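Side-chain contacts in ULam111 (Flavobacterium sp., PDB 5WUT), which probably hydrolyses the beta-1,3-glucosidic bonds of laminarin, as a laminarinase of glycoside hydrolase family 16 with a beta-jelly-roll fold: residues E123-G126 against K127-H130; K109-G112 against W113-G117. All blocks are in the same frame, centred on the assembly; numbering follows the deposited sequence.

Interaction 1: residues E123-G126 against K127-H130; sequences EYVG and KEPH
Val125 and Glu128 are the first and last residues of a type I beta turn in the loop that links strands 118-123 and 131-137, two antiparallel neighbours in the jelly roll. Glu128 N donates to Val125 O over 2.9 Å, with an N-H...O angle of 159°; the amide sits above the carbonyl plane, 42° out of it. From CB outward, the Val125 side chain does the apolar work. Its CB is 4.1 Å from Lys127 CG, and CG2 reaches both the same Lys127 CG and Glu128 CB, each at 4.0 Å. CG2 gets there because it stands between the backbone N and the carbonyl carbon, while CG1 lies anti to that carbon (chi1 -69°). Val125 lies side by side with Lys127 and with Glu128, pointing the same way as each; the polar ends then part, Lys127 NZ to Gly214 O and Glu128 OE1 into a salt bridge with Arg150. One residue earlier, the edge of the Tyr124 ring comes near His130 N. Tyr124 OH lies 3.9 Å from Pro129 CA, and Glu157 OE2 accepts from both that hydroxyl and His130 N. Water 1 links the turn's two end residues, accepting from Val125 N at 2.9 Å and probably donating to Glu128 O.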
loop_
_atom_site.group_PDB
_atom_site.type_symbol
_atom_site.label_atom_id
_atom_site.label_comp_id
_atom_site.label_asym_id
_atom_site.label_seq_id
_atom_site.Cartn_x
_atom_site.Cartn_y
_atom_site.Cartn_z
ATOM N N GLU A 123 -3.245 -0.070 13.724
ATOM C CA GLU A 123 -4.532 0.246 14.347
ATOM C C GLU A 123 -5.643 -0.314 13.484
ATOM O O GLU A 123 -5.737 -0.001 12.294
ATOM C CB GLU A 123 -4.739 1.744 14.501
ATOM C CG GLU A 123 -3.674 2.455 15.274
ATOM C CD GLU A 123 -3.768 2.219 16.766
ATOM O OE1 GLU A 123 -4.839 1.788 17.257
ATOM O OE2 GLU A 123 -2.753 2.476 17.450
ATOM N N TYR A 124 -6.494 -1.131 14.087
ATOM C CA TYR A 124 -7.589 -1.779 13.377
ATOM C C TYR A 124 -8.756 -1.882 14.320
ATOM O O TYR A 124 -8.568 -2.211 15.486
ATOM C CB TYR A 124 -7.161 -3.159 12.890
ATOM C CG TYR A 124 -8.229 -4.038 12.287
ATOM C CD1 TYR A 124 -8.801 -5.060 13.034
ATOM C CD2 TYR A 124 -8.620 -3.898 10.953
ATOM C CE1 TYR A 124 -9.766 -5.899 12.477
ATOM C CE2 TYR A 124 -9.567 -4.727 10.394
ATOM C CZ TYR A 124 -10.138 -5.726 11.164
ATOM O OH TYR A 124 -11.082 -6.553 10.613
ATOM N N VAL A 125 -9.951 -1.556 13.845
ATOM C CA VAL A 125 -11.134 -1.820 14.655
ATOM C C VAL A 125 -11.998 -2.779 13.873
ATOM O O VAL A 125 -12.348 -2.519 12.720
ATOM C CB VAL A 125 -11.896 -0.535 15.045
ATOM C CG1 VAL A 125 -11.074 0.266 16.033
ATOM C CG2 VAL A 125 -12.239 0.317 13.823
ATOM N N GLY A 126 -12.317 -3.910 14.489
ATOM C CA GLY A 126 -13.033 -4.965 13.800
ATOM C C GLY A 126 -14.412 -4.560 13.294
ATOM O O GLY A 126 -14.974 -5.223 12.414
ATOM N N LYS A 127 -14.969 -3.494 13.867
ATOM C CA LYS A 127 -16.252 -2.971 13.402
ATOM C C LYS A 127 -16.157 -2.324 12.021
ATOM O O LYS A 127 -17.179 -2.068 11.381
ATOM C CB LYS A 127 -16.826 -1.964 14.396
ATOM C CG LYS A 127 -15.996 -0.703 14.551
ATOM C CD LYS A 127 -16.703 0.332 15.391
ATOM C CE LYS A 127 -15.883 1.596 15.515
ATOM N NZ LYS A 127 -16.554 2.647 16.353
ATOM N N GLU A 128 -14.929 -2.058 11.577
ATOM C CA GLU A 128 -14.682 -1.517 10.239
ATOM C C GLU A 128 -13.690 -2.394 9.492
ATOM O O GLU A 128 -12.495 -2.078 9.423
ATOM C CB GLU A 128 -14.141 -0.090 10.303
ATOM C CG GLU A 128 -15.092 0.953 10.862
ATOM C CD GLU A 128 -14.513 2.354 10.741
ATOM O OE1 GLU A 128 -13.901 2.647 9.684
ATOM O OE2 GLU A 128 -14.659 3.149 11.699
ATOM N N PRO A 129 -14.171 -3.502 8.915
ATOM C CA PRO A 129 -13.259 -4.413 8.221
ATOM C C PRO A 129 -12.558 -3.742 7.050
ATOM O O PRO A 129 -13.073 -2.747 6.509
ATOM C CB PRO A 129 -14.173 -5.533 7.723
ATOM C CG PRO A 129 -15.387 -5.458 8.608
ATOM C CD PRO A 129 -15.552 -4.015 8.963
ATOM N N HIS A 130 -11.405 -4.293 6.677
ATOM C CA HIS A 130 -10.698 -3.877 5.465
ATOM C C HIS A 130 -10.144 -2.461 5.546
ATOM O O HIS A 130 -9.900 -1.840 4.512
ATOM C CB HIS A 130 -11.617 -3.991 4.243
ATOM C CG HIS A 130 -12.323 -5.304 4.141
ATOM N ND1 HIS A 130 -11.750 -6.491 4.544
ATOM C CD2 HIS A 130 -13.553 -5.615 3.672
ATOM C CE1 HIS A 130 -12.600 -7.480 4.328
ATOM N NE2 HIS A 130 -13.699 -6.975 3.797
HETATM O O HOH W 1 -10.417 -0.865 11.115
#

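Interaction 2: residues K109-G112 against W113-G117; sequences KTVG and WPQCG
Gly112, Val111 and Trp113 take the largest share of this contact, where helix 108-111 ends and the chain enters an alpha-turn, residues 112-116. Gly112 leaves helical geometry with a positive phi of 74°, and its carbonyl then points into the turn. There Gly112 O accepts from Cys116 N at 2.9 Å, the donor approaching nearly along the C=O axis. The same oxygen is packed by the cysteine side chain: Cys116 CB is 3.3 Å away, and SG, held between its own backbone N and carbonyl carbon, lies 3.4 Å from Gly112 O.

Val111 packs against the turn from the helix side. Its CG2 is 3.6 Å from Cys116 N and also touches Cys116 CB, while Gln115 CG lies alongside, 3.8 Å from Val111 CG2. The Gln115 chain bends at chi2 (74°), which carries its amide away from the valine toward Thr139 and Glu191. Water 2 ties the two backbones, donating to Val111 O at 2.9 Å and accepting from Gln115 N.

Trp113 meets the preceding segment only near its CB, and its indole leads away from the helix. Pro114 CB rests over the centre of one indole face, 3.7 Å above the plane. The peptide before Pro114 is cis, and from that proline to Gly117 the chain makes a type I beta turn closed by Gly117 N to Pro114 O. Trp113 NE1 binds Glu118 OE1, where the E-x-D-x-x-E pattern characteristic of family 16 probably begins, so this glycine C-terminal helix stop leads straight into the jelly roll's signature strand.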
loop_
_atom_site.group_PDB
_atom_site.type_symbol
_atom_site.label_atom_id
_atom_site.label_comp_id
_atom_site.label_asym_id
_atom_site.label_seq_id
_atom_site.Cartn_x
_atom_site.Cartn_y
_atom_site.Cartn_z
ATOM N N LYS A 109 5.915 10.326 31.972
ATOM C CA LYS A 109 5.713 10.402 33.417
ATOM C C LYS A 109 5.981 11.795 33.970
ATOM O O LYS A 109 5.575 12.085 35.090
ATOM C CB LYS A 109 6.581 9.388 34.163
ATOM C CG LYS A 109 6.246 7.936 33.870
ATOM C CD LYS A 109 6.871 7.016 34.914
ATOM C CE LYS A 109 6.198 5.650 34.935
ATOM N NZ LYS A 109 4.788 5.690 34.431
ATOM N N THR A 110 6.612 12.669 33.193
ATOM C CA THR A 110 6.761 14.058 33.645
ATOM C C THR A 110 5.863 15.060 32.916
ATOM O O THR A 110 5.471 16.065 33.503
ATOM C CB THR A 110 8.221 14.537 33.541
ATOM O OG1 THR A 110 8.649 14.533 32.174
ATOM C CG2 THR A 110 9.129 13.630 34.349
ATOM N N VAL A 111 5.509 14.802 31.659
ATOM C CA VAL A 111 4.671 15.770 30.951
ATOM C C VAL A 111 3.264 15.254 30.664
ATOM O O VAL A 111 2.382 16.035 30.307
ATOM C CB VAL A 111 5.311 16.218 29.606
ATOM C CG1 VAL A 111 6.732 16.698 29.824
ATOM C CG2 VAL A 111 5.268 15.089 28.578
ATOM N N GLY A 112 3.047 13.953 30.842
ATOM C CA GLY A 112 1.746 13.356 30.594
ATOM C C GLY A 112 1.400 13.206 29.118
ATOM O O GLY A 112 2.155 13.612 28.243
ATOM N N TRP A 113 0.270 12.559 28.864
ATOM C CA TRP A 113 -0.347 12.484 27.541
ATOM C C TRP A 113 -1.369 13.611 27.460
ATOM O O TRP A 113 -2.096 13.834 28.424
ATOM C CB TRP A 113 -1.007 11.110 27.336
ATOM C CG TRP A 113 -1.603 10.877 25.973
ATOM C CD1 TRP A 113 -1.026 10.207 24.940
ATOM C CD2 TRP A 113 -2.888 11.307 25.505
ATOM N NE1 TRP A 113 -1.860 10.203 23.850
ATOM C CE2 TRP A 113 -3.017 10.863 24.173
ATOM C CE3 TRP A 113 -3.946 12.020 26.085
ATOM C CZ2 TRP A 113 -4.159 11.106 23.407
ATOM C CZ3 TRP A 113 -5.093 12.264 25.314
ATOM C CH2 TRP A 113 -5.182 11.813 23.989
ATOM N N PRO A 114 -1.463 14.305 26.315
ATOM C CA PRO A 114 -0.810 14.035 25.032
ATOM C C PRO A 114 0.497 14.762 24.773
ATOM O O PRO A 114 1.027 14.615 23.679
ATOM C CB PRO A 114 -1.852 14.525 24.031
ATOM C CG PRO A 114 -2.393 15.751 24.705
ATOM C CD PRO A 114 -2.478 15.368 26.175
ATOM N N GLN A 115 1.016 15.527 25.725
ATOM C CA GLN A 115 2.228 16.303 25.460
ATOM C C GLN A 115 3.397 15.400 25.079
ATOM O O GLN A 115 4.252 15.773 24.269
ATOM C CB GLN A 115 2.594 17.162 26.678
ATOM C CG GLN A 115 3.857 18.006 26.510
ATOM C CD GLN A 115 3.657 19.203 25.598
ATOM O OE1 GLN A 115 2.538 19.688 25.415
ATOM N NE2 GLN A 115 4.753 19.692 25.020
ATOM N N CYS A 116 3.419 14.203 25.653
ATOM C CA CYS A 116 4.503 13.251 25.417
ATOM C C CYS A 116 4.539 12.768 23.974
ATOM O O CYS A 116 5.581 12.342 23.484
ATOM C CB CYS A 116 4.366 12.041 26.344
ATOM S SG CYS A 116 2.838 11.108 26.107
ATOM N N GLY A 117 3.402 12.836 23.293
ATOM C CA GLY A 117 3.316 12.309 21.942
ATOM C C GLY A 117 2.986 10.822 21.860
ATOM O O GLY A 117 3.312 10.025 22.760
HETATM O O HOH W 2 0.066 16.187 28.593
#

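How the interactions relate
The two contacts bracket strand 118-123. Interaction 2 comes first along the chain, carrying it from helix 108-111 into that strand; interaction 1 follows, opening on the strand's last residue, Glu123, and turning the chain toward strand 131-137. Their centres lie 27 Å apart, on opposite sides of the chain's centre, and the nearest atoms are about 10 Å from each other, so they do not touch. What joins them is the strand itself and strand 97-105, its antiparallel neighbour: side chains of both contacts reach the latter, Trp113 and Cys116 at Leu104, Val125 at Trp98. The bracketed strand bears the E-x-D-x-x-E signature, which in family 16 relatives holds the catalytic acids, so both loops probably flank the active-site strand.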